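Local coordinates for protein phosphoglycerate oxidoreductase (Rhizobium etli, PDB 4HY3) that probably reduces hydroxypyruvate or glyoxylate with NAD(P)H, as a member of the D-isomer specific 2-hydroxyacid dehydrogenase family, at residues 271-276 / 307-312. Numbering follows the deposited sequence.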
loop_
_atom_site.group_PDB
_atom_site.type_symbol
_atom_site.label_atom_id
_atom_site.label_comp_id
_atom_site.label_asym_id
_atom_site.label_seq_id
_atom_site.Cartn_x
_atom_site.Cartn_y
_atom_site.Cartn_z
ATOM N N VAL A 271 5.266 30.444 -14.811
ATOM C CA VAL A 271 6.330 30.995 -13.943
ATOM C C VAL A 271 7.022 32.118 -14.666
ATOM O O VAL A 271 6.992 32.152 -15.894
ATOM C CB VAL A 271 7.454 29.964 -13.582
ATOM C CG1 VAL A 271 6.904 28.787 -12.782
ATOM C CG2 VAL A 271 8.266 29.526 -14.816
ATOM N N ASP A 272 7.671 33.014 -13.921
ATOM C CA ASP A 272 8.563 33.959 -14.565
ATOM C C ASP A 272 9.946 33.370 -14.638
ATOM O O ASP A 272 10.605 33.186 -13.618
ATOM C CB ASP A 272 8.590 35.333 -13.905
ATOM C CG ASP A 272 9.388 36.327 -14.731
ATOM O OD1 ASP A 272 8.761 37.164 -15.419
ATOM O OD2 ASP A 272 10.640 36.226 -14.747
ATOM N N PHE A 273 10.396 33.077 -15.847
ATOM C CA PHE A 273 11.613 32.303 -15.954
ATOM C C PHE A 273 12.793 33.010 -15.311
ATOM O O PHE A 273 13.485 32.431 -14.464
ATOM C CB PHE A 273 11.910 31.856 -17.386
ATOM C CG PHE A 273 12.340 30.426 -17.463
ATOM C CD1 PHE A 273 11.406 29.423 -17.685
ATOM C CD2 PHE A 273 13.662 30.068 -17.233
ATOM C CE1 PHE A 273 11.792 28.092 -17.713
ATOM C CE2 PHE A 273 14.059 28.741 -17.265
ATOM C CZ PHE A 273 13.122 27.753 -17.501
ATOM N N ASP A 274 12.990 34.277 -15.680
ATOM C CA ASP A 274 14.113 35.062 -15.164
ATOM C C ASP A 274 13.938 35.304 -13.668
ATOM O O ASP A 274 14.921 35.428 -12.946
ATOM C CB ASP A 274 14.288 36.391 -15.916
ATOM C CG ASP A 274 13.731 36.352 -17.343
ATOM O OD1 ASP A 274 14.536 36.323 -18.303
ATOM O OD2 ASP A 274 12.484 36.356 -17.494
ATOM N N ALA A 275 12.692 35.359 -13.199
ATOM C CA ALA A 275 12.445 35.356 -11.753
ATOM C C ALA A 275 12.968 34.067 -11.141
ATOM O O ALA A 275 13.639 34.111 -10.112
ATOM C CB ALA A 275 10.970 35.544 -11.431
ATOM N N LEU A 276 12.686 32.930 -11.791
ATOM C CA LEU A 276 13.187 31.616 -11.341
ATOM C C LEU A 276 14.720 31.481 -11.398
ATOM O O LEU A 276 15.351 31.099 -10.415
ATOM C CB LEU A 276 12.496 30.467 -12.089
ATOM C CG LEU A 276 13.154 29.077 -11.991
ATOM C CD1 LEU A 276 12.837 28.329 -10.700
ATOM C CD2 LEU A 276 12.817 28.256 -13.218
ATOM N N LYS A 307 24.596 26.953 -12.687
ATOM C CA LYS A 307 24.761 25.869 -11.731
ATOM C C LYS A 307 23.483 25.745 -10.899
ATOM O O LYS A 307 22.842 26.752 -10.574
ATOM C CB LYS A 307 25.991 26.071 -10.819
ATOM C CG LYS A 307 25.743 26.824 -9.510
ATOM C CD LYS A 307 25.468 28.317 -9.743
ATOM C CE LYS A 307 24.845 29.008 -8.529
ATOM N NZ LYS A 307 25.785 29.058 -7.371
ATOM N N GLY A 308 23.113 24.507 -10.574
ATOM C CA GLY A 308 22.034 24.245 -9.614
ATOM C C GLY A 308 20.672 24.061 -10.260
ATOM O O GLY A 308 19.660 23.924 -9.566
ATOM N N PHE A 309 20.662 24.064 -11.592
ATOM C CA PHE A 309 19.449 23.915 -12.380
ATOM C C PHE A 309 19.603 22.710 -13.323
ATOM O O PHE A 309 20.378 22.783 -14.285
ATOM C CB PHE A 309 19.196 25.201 -13.180
ATOM C CG PHE A 309 17.864 25.241 -13.878
ATOM C CD1 PHE A 309 16.801 25.948 -13.327
ATOM C CD2 PHE A 309 17.668 24.575 -15.096
ATOM C CE1 PHE A 309 15.571 25.984 -13.967
ATOM C CE2 PHE A 309 16.431 24.604 -15.732
ATOM C CZ PHE A 309 15.383 25.307 -15.164
ATOM N N ILE A 310 18.877 21.617 -13.047
ATOM C CA ILE A 310 18.839 20.433 -13.941
ATOM C C ILE A 310 17.954 20.615 -15.177
ATOM O O ILE A 310 16.758 20.880 -15.041
ATOM C CB ILE A 310 18.387 19.158 -13.205
ATOM C CG1 ILE A 310 19.480 18.669 -12.265
ATOM C CG2 ILE A 310 18.069 18.044 -14.193
ATOM C CD1 ILE A 310 18.982 17.692 -11.221
ATOM N N ARG A 311 18.547 20.420 -16.366
ATOM C CA ARG A 311 17.892 20.663 -17.674
ATOM C C ARG A 311 17.419 19.392 -18.416
ATOM O O ARG A 311 18.076 18.333 -18.352
ATOM C CB ARG A 311 18.817 21.469 -18.599
ATOM C CG ARG A 311 18.905 22.958 -18.296
ATOM C CD ARG A 311 20.315 23.503 -18.540
ATOM N NE ARG A 311 21.320 22.775 -17.760
ATOM C CZ ARG A 311 21.973 23.257 -16.708
ATOM N NH1 ARG A 311 21.767 24.503 -16.283
ATOM N NH2 ARG A 311 22.845 22.478 -16.082
ATOM N N SER A 312 16.303 19.532 -19.143
ATOM C CA SER A 312 15.631 18.430 -19.826
ATOM C C SER A 312 14.819 18.974 -21.019
ATOM O O SER A 312 13.843 19.709 -20.827
ATOM C CB SER A 312 14.713 17.704 -18.831
ATOM O OG SER A 312 14.612 16.326 -19.120
#
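Leu276 and Phe309 mark the closest approach of the two backbones, their CA atoms still 10.0 Å apart, so the first turn of helix 273-281 meets strand 309-311, the outermost of the parallel sheet within this chain, through side chains alone. Phe309 does most of the bridging: chi1 of -172° swings CG to the far side from the backbone N and carries the ring toward the helix. Leu276 CD2 arrives at the rim of that ring, near its plane, and lies 3.6 Å from Phe309 CE1. Beside it the two phenylalanines meet obliquely, Phe273 CZ lying 4.1 Å from Phe309 CZ; their side chains cross at about a right angle. The same Leu276 methyl also sits over one face of the Phe273 ring, toward its rim, tying the three buried groups together. Asp272, the N-cap, secures the helix start, its OD2 accepting from Ala275 N at 2.7 Å. Phe309 also packs against Tyr292 and Ala287, while Phe253 packs on Leu276. On the strand, Arg311 N hydrogen-bonds to Asp153 OD1 of the second subunit. Such apolar packing of a crossover helix, here between strands 261-264 and 286-289, against its parallel sheet is characteristic of the Rossmann-fold NAD-binding domain.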